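Local coordinates for protein GrgF (Penicillium sp. sh18, PDB 6LZH) that acts as a polyketide transferase of the alpha/beta hydrolase fold in the biosynthesis of the fungal furanone gregatin A, at residues Asp83-Gln86 with Gln87-Leu91; Ser217-Ile220 with Leu221-Val224; Phe274-Val277 with Glu278-Leu281. One frame throughout, in Å; residues are numbered along the deposited sequence.

Interaction 1: residues Asp83-Gln86 with Gln87-Leu91; sequences DARQ and QAEHL
Gln87 OE1 takes a 2.6 Å hydrogen bond from water 1, and the same water accepts from Asp83 N, tying the first turn back to the residue before the helix. This is the start of helix 84-99 in the alpha/beta hydrolase fold. Asp83 is its N-cap: OD1 accepts from Gln86 N at 3.4 Å, a weak bond though nearly straight. Behind the cap the i to i+4 ladder sets in at once, its shortest rung running from Ala88 N to Ala84 O at 2.8 Å.

Arg85 and Glu89 lie alongside each other. Their salt bridge is long, Arg85 NE to Glu89 OE2, 3.8 Å, and the oxygen sits well out of the guanidinium plane, leaving charge attraction alone with no N-H aimed at it. Stronger salt bridges reach the second subunit: Asp83 OD2 and Arg85 NH2 pair mutually with Arg85 NH2 and Asp83 OD2 of that chain, and Glu89 OE1 with its Arg161.

Gln86 reaches over the His90 ring. CG, anti to the backbone N (chi1 180°), stands 3.8 Å from the ring centroid in a CH-pi contact, and the terminal amide is tilted 40° from the imidazole. Asp17 holds both groups, accepting from Gln86 NE2 and His90 NE2, while Arg69 takes Gln86 OE1. Gln86 O accepts from His90 N at 2.9 Å and also lies over a face of the ring, 3.3 Å from His90 CG.

Interaction 2: residues Ser217-Ile220 with Leu221-Val224; sequences SWNI and LNVV. With NA (sodium ion), chain D.
The chain turns tightly in the loop between helix 209-216 and strand 232-237: Asn222 N bonds back to Asn219 O at 2.9 Å, and Ile220 O accepts from both Val223 N and Val224 N, the former from above its carbonyl plane and the latter almost in line with the C=O. With its CG opposite the backbone N (chi1 -180°), Asn219 brings OD1 to 3.1 Å from Leu221 N, a weak bond that makes an Asx turn. The Asn219 and Asn222 amides meet at 36° between planes without bonding to each other; Asn222 OD1 instead accepts from Asn219 ND2 and Asn222 ND2 of the second subunit. A leucine at Asn219 would probably leave Leu221 N without this acceptor and cost Asn222 OD1 of the second subunit one weak donor.

On the apolar side Ile220 crosses Val223 and Val224 at about right angles, its CG1 pressed tightly against Val224 CG1 at 3.5 Å. Ile220 also packs on Asn119 and Ala123 of helix 116-127, Val224 on helix 245-254. Upstream, Trp218 O binds the sodium ion at 2.2 Å, with three waters and Ser215 O. All five are neutral oxygens, so this first shell probably balances the charge with carbonyl and water dipoles, not a carboxylate.

Interaction 3: residues Phe274-Val277 with Glu278-Leu281; sequences FGDV and ESIL
Gly275 O accepts a weak bond from Val277 N at 2.8 Å, closing an inverse gamma turn centred on Asp276 that swings the chain into the helix, where Asp276 OD1 accepts from Ser279 N at 3.1 Å. To get there the Asp276 side chain leaves with CG anti to the backbone N (chi1 -172°) and folds over the next turn. The donor comes from above the carboxylate, 63° out of its plane, and the other oxygen, Asp276 OD2, rests 3.3 Å from Ser279 CB. This is an N-cap: the aspartate stands right before helix 277-292 and occupies one of the amides that the first turn would otherwise leave without a helical acceptor. Its negative charge lies at the helix N terminus, which would probably be electrostatically favourable.

The backbone carbonyl of Asp276 opens the regular ladder, its O accepting from Ile280 N at 3.1 Å with the donor in the carbonyl plane; Ile280 CG1 also packs on this oxygen. Val277 comes next. Val277 O accepts from Leu281 N at 2.9 Å, and the two side chains run alongside each other, Val277 CG1 to Leu281 CD1, 3.9 Å, while Val277 CG2 touches Ile280 CD1 more loosely. Leu281 carries this apolar patch inward to Ile52, Trp55 and Phe56 of helix 49-58. Glu278 joins the same neighbour: the bend at chi2 (80°) turns its carboxylate so that OE1 accepts from Trp55 NE1.

How the interactions relate
From the N terminus the three contacts come in series, none nesting or crossing; each is local, within one continuous run of eight or nine residues, and closes no long loop. Interaction 1 starts helix 84-99; interaction 2 shapes the loop between helix 209-216 and strand 232-237. These two touch through Trp218, whose indole packs on Ala84 CB (Trp218 NE1 3.3 Å away) and on Arg85, and both meet helix 116-127, just after the probable nucleophile Cys115. Both also face the second subunit, so this side of the fold is the dimer side. Interaction 3 opens helix 277-292, downstream of the probable catalytic His269, and ties it to helix 49-58. Its centre is about 29 Å from that of interaction 1, across the centre of the chain.

Interaction 1: residues Asp83-Gln86 with Gln87-Leu91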
# COMPACT_ATOMS: atom_id res chain seq x y z
N ASP A 83 -4.02 -8.25 -2.88
CA ASP A 83 -3.51 -7.06 -2.20
C ASP A 83 -2.29 -7.51 -1.40
O ASP A 83 -2.44 -8.08 -0.31
CB ASP A 83 -4.59 -6.45 -1.30
CG ASP A 83 -4.16 -5.12 -0.69
OD1 ASP A 83 -2.96 -4.78 -0.79
OD2 ASP A 83 -5.02 -4.43 -0.11
N ALA A 84 -1.09 -7.29 -1.95
CA ALA A 84 0.11 -7.77 -1.28
C ALA A 84 0.26 -7.15 0.10
O ALA A 84 0.59 -7.85 1.06
CB ALA A 84 1.35 -7.46 -2.13
N ARG A 85 0.04 -5.83 0.21
CA ARG A 85 0.17 -5.19 1.51
C ARG A 85 -0.75 -5.84 2.54
O ARG A 85 -0.32 -6.16 3.65
CB ARG A 85 -0.13 -3.70 1.41
CG ARG A 85 0.09 -2.99 2.72
CD ARG A 85 -0.32 -1.52 2.60
NE ARG A 85 -1.73 -1.36 2.91
CZ ARG A 85 -2.34 -0.18 2.99
NH1 ARG A 85 -1.66 0.93 2.78
NH2 ARG A 85 -3.64 -0.12 3.29
N GLN A 86 -2.02 -6.03 2.18
CA GLN A 86 -2.96 -6.64 3.13
C GLN A 86 -2.55 -8.07 3.44
O GLN A 86 -2.72 -8.54 4.57
CB GLN A 86 -4.38 -6.62 2.56
CG GLN A 86 -5.39 -7.26 3.51
CD GLN A 86 -6.77 -7.47 2.88
OE1 GLN A 86 -6.89 -7.84 1.71
NE2 GLN A 86 -7.82 -7.25 3.67
N GLN A 87 -2.06 -8.80 2.43
CA GLN A 87 -1.72 -10.20 2.64
C GLN A 87 -0.52 -10.33 3.56
O GLN A 87 -0.46 -11.23 4.41
CB GLN A 87 -1.47 -10.90 1.29
CG GLN A 87 -1.48 -12.43 1.39
CD GLN A 87 -1.47 -13.16 0.04
OE1 GLN A 87 -2.03 -12.68 -0.97
NE2 GLN A 87 -0.84 -14.34 0.03
N ALA A 88 0.45 -9.41 3.42
CA ALA A 88 1.56 -9.38 4.36
C ALA A 88 1.05 -9.08 5.76
O ALA A 88 1.51 -9.69 6.74
CB ALA A 88 2.59 -8.33 3.94
N GLU A 89 0.14 -8.11 5.88
CA GLU A 89 -0.45 -7.82 7.19
C GLU A 89 -1.09 -9.06 7.78
O GLU A 89 -0.96 -9.33 8.98
CB GLU A 89 -1.49 -6.71 7.05
CG GLU A 89 -0.92 -5.31 7.02
CD GLU A 89 -2.04 -4.29 6.97
OE1 GLU A 89 -2.73 -4.08 7.99
OE2 GLU A 89 -2.25 -3.73 5.89
N HIS A 90 -1.77 -9.84 6.95
CA HIS A 90 -2.45 -11.02 7.44
C HIS A 90 -1.46 -12.07 7.93
O HIS A 90 -1.78 -12.84 8.84
CB HIS A 90 -3.37 -11.57 6.35
CG HIS A 90 -4.59 -10.75 6.14
ND1 HIS A 90 -5.47 -10.96 5.10
CD2 HIS A 90 -5.10 -9.70 6.85
CE1 HIS A 90 -6.46 -10.09 5.17
NE2 HIS A 90 -6.26 -9.31 6.22
N LEU A 91 -0.25 -12.10 7.36
CA LEU A 91 0.78 -13.00 7.87
C LEU A 91 1.23 -12.60 9.27
O LEU A 91 1.59 -13.47 10.08
CB LEU A 91 1.98 -13.03 6.93
CG LEU A 91 1.82 -13.89 5.68
CD1 LEU A 91 3.06 -13.73 4.80
CD2 LEU A 91 1.62 -15.37 6.05
O HOH W 1 -4.01 -11.10 -1.56

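Interaction 2: residues Ser217-Ile220 with Leu221-Val224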
# COMPACT_ATOMS: atom_id res chain seq x y z
N SER A 217 1.29 0.46 -6.58
CA SER A 217 1.80 1.13 -5.38
C SER A 217 2.60 0.20 -4.50
O SER A 217 3.00 0.59 -3.39
CB SER A 217 0.66 1.72 -4.56
OG SER A 217 -0.33 0.74 -4.26
N TRP A 218 2.83 -1.03 -4.94
CA TRP A 218 3.54 -2.05 -4.17
C TRP A 218 4.83 -2.38 -4.90
O TRP A 218 4.80 -2.86 -6.04
CB TRP A 218 2.66 -3.29 -3.99
CG TRP A 218 3.30 -4.33 -3.14
CD1 TRP A 218 3.93 -5.47 -3.57
CD2 TRP A 218 3.37 -4.35 -1.71
NE1 TRP A 218 4.40 -6.19 -2.49
CE2 TRP A 218 4.06 -5.53 -1.34
CE3 TRP A 218 2.92 -3.49 -0.70
CZ2 TRP A 218 4.30 -5.86 -0.00
CZ3 TRP A 218 3.17 -3.82 0.63
CH2 TRP A 218 3.85 -5.01 0.96
N ASN A 219 5.96 -2.11 -4.26
CA ASN A 219 7.27 -2.38 -4.85
C ASN A 219 8.10 -3.06 -3.77
O ASN A 219 8.63 -2.39 -2.88
CB ASN A 219 7.94 -1.10 -5.35
CG ASN A 219 9.30 -1.38 -5.96
OD1 ASN A 219 9.74 -2.54 -6.05
ND2 ASN A 219 9.97 -0.31 -6.40
N ILE A 220 8.19 -4.39 -3.85
CA ILE A 220 8.90 -5.19 -2.86
C ILE A 220 10.35 -4.73 -2.74
O ILE A 220 10.95 -4.80 -1.66
CB ILE A 220 8.78 -6.69 -3.22
CG1 ILE A 220 9.31 -7.57 -2.11
CG2 ILE A 220 9.45 -7.01 -4.55
CD1 ILE A 220 8.61 -7.31 -0.78
N LEU A 221 10.95 -4.25 -3.83
CA LEU A 221 12.32 -3.77 -3.77
C LEU A 221 12.49 -2.63 -2.78
O LEU A 221 13.61 -2.39 -2.31
CB LEU A 221 12.79 -3.31 -5.15
CG LEU A 221 12.89 -4.34 -6.28
CD1 LEU A 221 13.54 -3.74 -7.51
CD2 LEU A 221 13.65 -5.56 -5.83
N ASN A 222 11.42 -1.93 -2.42
CA ASN A 222 11.52 -0.80 -1.51
C ASN A 222 11.54 -1.19 -0.03
O ASN A 222 11.80 -0.33 0.81
CB ASN A 222 10.36 0.16 -1.73
CG ASN A 222 10.57 1.07 -2.93
OD1 ASN A 222 9.83 2.02 -3.13
ND2 ASN A 222 11.59 0.78 -3.74
N VAL A 223 11.25 -2.45 0.31
CA VAL A 223 11.20 -2.80 1.73
C VAL A 223 12.07 -4.01 2.07
O VAL A 223 12.29 -4.28 3.26
CB VAL A 223 9.75 -3.03 2.21
CG1 VAL A 223 8.84 -1.86 1.76
CG2 VAL A 223 9.19 -4.37 1.72
N VAL A 224 12.59 -4.73 1.07
CA VAL A 224 13.35 -5.94 1.40
C VAL A 224 14.66 -5.63 2.12
O VAL A 224 15.20 -6.50 2.83
CB VAL A 224 13.61 -6.81 0.16
CG1 VAL A 224 12.31 -7.43 -0.33
CG2 VAL A 224 14.34 -6.02 -0.95
NA NA D . 4.30 -3.47 -8.06
O HOH W 2 5.13 -1.26 -8.54
O HOH W 3 6.63 -4.01 -9.06
O HOH W 4 4.01 -5.89 -7.60

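Interaction 3: residues Phe274-Val277 with Glu278-Leu281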
# COMPACT_ATOMS: atom_id res chain seq x y z
N PHE A 274 9.38 -31.54 -10.71
CA PHE A 274 9.70 -32.84 -11.28
C PHE A 274 11.17 -33.20 -11.11
O PHE A 274 11.59 -34.27 -11.55
CB PHE A 274 9.29 -32.90 -12.76
CG PHE A 274 7.84 -33.22 -12.96
CD1 PHE A 274 6.98 -33.23 -11.87
CD2 PHE A 274 7.33 -33.52 -14.21
CE1 PHE A 274 5.64 -33.55 -12.02
CE2 PHE A 274 5.97 -33.84 -14.37
CZ PHE A 274 5.13 -33.85 -13.28
N GLY A 275 11.95 -32.34 -10.45
CA GLY A 275 13.35 -32.60 -10.19
C GLY A 275 13.57 -33.20 -8.81
O GLY A 275 12.69 -33.82 -8.22
N ASP A 276 14.78 -33.00 -8.30
CA ASP A 276 15.21 -33.59 -7.02
C ASP A 276 14.66 -32.74 -5.87
O ASP A 276 15.36 -31.97 -5.21
CB ASP A 276 16.73 -33.70 -6.99
CG ASP A 276 17.24 -34.46 -5.78
OD1 ASP A 276 16.43 -34.85 -4.92
OD2 ASP A 276 18.47 -34.64 -5.69
N VAL A 277 13.35 -32.89 -5.64
CA VAL A 277 12.70 -32.03 -4.65
C VAL A 277 13.18 -32.39 -3.24
O VAL A 277 13.23 -31.52 -2.37
CB VAL A 277 11.17 -32.12 -4.79
CG1 VAL A 277 10.49 -31.42 -3.63
CG2 VAL A 277 10.72 -31.47 -6.13
N GLU A 278 13.54 -33.65 -3.00
CA GLU A 278 14.11 -34.02 -1.71
C GLU A 278 15.34 -33.17 -1.40
O GLU A 278 15.52 -32.68 -0.28
CB GLU A 278 14.47 -35.51 -1.69
CG GLU A 278 15.20 -35.96 -0.43
CD GLU A 278 14.26 -36.19 0.74
OE1 GLU A 278 13.03 -36.27 0.52
OE2 GLU A 278 14.74 -36.32 1.89
N SER A 279 16.21 -33.00 -2.39
CA SER A 279 17.41 -32.22 -2.15
C SER A 279 17.09 -30.73 -2.03
O SER A 279 17.73 -30.02 -1.24
CB SER A 279 18.43 -32.48 -3.26
OG SER A 279 19.51 -31.58 -3.15
N ILE A 280 16.09 -30.26 -2.78
CA ILE A 280 15.65 -28.87 -2.66
C ILE A 280 15.17 -28.59 -1.24
O ILE A 280 15.56 -27.60 -0.61
CB ILE A 280 14.54 -28.57 -3.70
CG1 ILE A 280 15.07 -28.72 -5.13
CG2 ILE A 280 13.93 -27.19 -3.45
CD1 ILE A 280 13.99 -28.52 -6.23
N LEU A 281 14.34 -29.48 -0.71
CA LEU A 281 13.77 -29.24 0.62
C LEU A 281 14.80 -29.49 1.73
O LEU A 281 14.75 -28.82 2.77
CB LEU A 281 12.51 -30.10 0.80
CG LEU A 281 11.35 -29.76 -0.15
CD1 LEU A 281 10.13 -30.62 0.13
CD2 LEU A 281 10.97 -28.28 -0.05